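Protein Amuc_1100 (Akkermansia muciniphila, PDB 6KNY) is of unknown function but is probably membrane-anchored by a transmembrane helix that this construct lacks. Local coordinates at residues A111-V114 and Q115-S118. Numbering follows the deposited sequence.
Sequences APSV and QAAS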
loop_
_atom_site.group_PDB
_atom_site.type_symbol
_atom_site.label_atom_id
_atom_site.label_comp_id
_atom_site.label_asym_id
_atom_site.label_seq_id
_atom_site.Cartn_x
_atom_site.Cartn_y
_atom_site.Cartn_z
ATOM N N ALA A 111 17.255 1.591 -10.032
ATOM C CA ALA A 111 17.093 1.767 -8.611
ATOM C C ALA A 111 16.692 3.211 -8.344
ATOM O O ALA A 111 16.931 4.081 -9.181
ATOM C CB ALA A 111 18.385 1.410 -7.873
ATOM N N PRO A 112 16.049 3.484 -7.205
ATOM C CA PRO A 112 15.696 4.868 -6.865
ATOM C C PRO A 112 16.915 5.646 -6.402
ATOM O O PRO A 112 17.988 5.096 -6.131
ATOM C CB PRO A 112 14.686 4.711 -5.731
ATOM C CG PRO A 112 15.052 3.415 -5.090
ATOM C CD PRO A 112 15.507 2.521 -6.224
ATOM N N SER A 113 16.722 6.954 -6.295
ATOM C CA SER A 113 17.790 7.824 -5.841
ATOM C C SER A 113 18.157 7.508 -4.403
ATOM O O SER A 113 17.355 6.980 -3.626
ATOM C CB SER A 113 17.368 9.289 -5.958
ATOM O OG SER A 113 16.633 9.669 -4.811
ATOM N N VAL A 114 19.402 7.828 -4.065
ATOM C CA VAL A 114 19.916 7.552 -2.732
ATOM C C VAL A 114 19.131 8.339 -1.688
ATOM O O VAL A 114 18.898 7.863 -0.570
ATOM C CB VAL A 114 21.423 7.874 -2.706
ATOM C CG1 VAL A 114 21.848 8.250 -1.354
ATOM C CG2 VAL A 114 22.216 6.697 -3.204
ATOM N N GLN A 115 18.699 9.547 -2.043
ATOM C CA GLN A 115 17.954 10.364 -1.086
ATOM C C GLN A 115 16.546 9.826 -0.829
ATOM O O GLN A 115 15.992 10.048 0.253
ATOM C CB GLN A 115 17.884 11.807 -1.591
ATOM C CG GLN A 115 19.242 12.446 -1.848
ATOM C CD GLN A 115 19.825 12.112 -3.227
ATOM O OE1 GLN A 115 19.573 11.041 -3.789
ATOM N NE2 GLN A 115 20.627 13.028 -3.764
ATOM N N ALA A 116 15.972 9.066 -1.763
ATOM C CA ALA A 116 14.578 8.649 -1.653
ATOM C C ALA A 116 14.389 7.252 -1.074
ATOM O O ALA A 116 13.268 6.927 -0.658
ATOM C CB ALA A 116 13.906 8.707 -3.036
ATOM N N ALA A 117 15.455 6.432 -1.023
ATOM C CA ALA A 117 15.296 4.995 -0.788
ATOM C C ALA A 117 14.584 4.696 0.523
ATOM O O ALA A 117 13.799 3.742 0.612
ATOM C CB ALA A 117 16.658 4.304 -0.799
ATOM N N SER A 118 14.870 5.475 1.560
ATOM C CA SER A 118 14.350 5.173 2.893
ATOM C C SER A 118 12.861 5.514 2.997
ATOM O O SER A 118 12.078 4.762 3.599
ATOM C CB SER A 118 15.168 5.945 3.926
ATOM O OG SER A 118 14.579 5.880 5.207
HETATM O O HOH W 1 17.512 7.278 1.708
#
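Ser113 and Ala116 close a tight turn as an extended chain bends into the helix 117-134, the Ala116 N-H bonding to Ser113 O at 3.1 Å with an N-H...O angle of 144°. The same N-H also leans toward the Ser113 side chain, a weak bond from Ala116 N to Ser113 OG at 3.2 Å. The hydroxyl reaches it because, with chi1 at 84°, it is folded back over its own main chain. With Val114 and Gln115 at its corners, both in helical backbone conformation, 113-116 is a type I beta turn, and the added weak bond to a serine oxygen gives it the pattern of an ST motif leading into the helix. The Gln115 chain, bent at chi2 (84°), folds back beside the Val114 backbone, so that OE1 receives a weak, 3.4 Å bond from Ser113 OG. Ala116 CB lies 3.4 Å from Ser113 OG. One water bridges Val114 O (2.7 Å, water donating) to Ser118 N (3.2 Å, water accepting), the i to i+4 pair that would bond directly in a regular helix. Pro112 packs on Phe73 and Val114 on Pro70, both of helix 70-91, while Ser118 OG hydrogen-bonds to Val66 O.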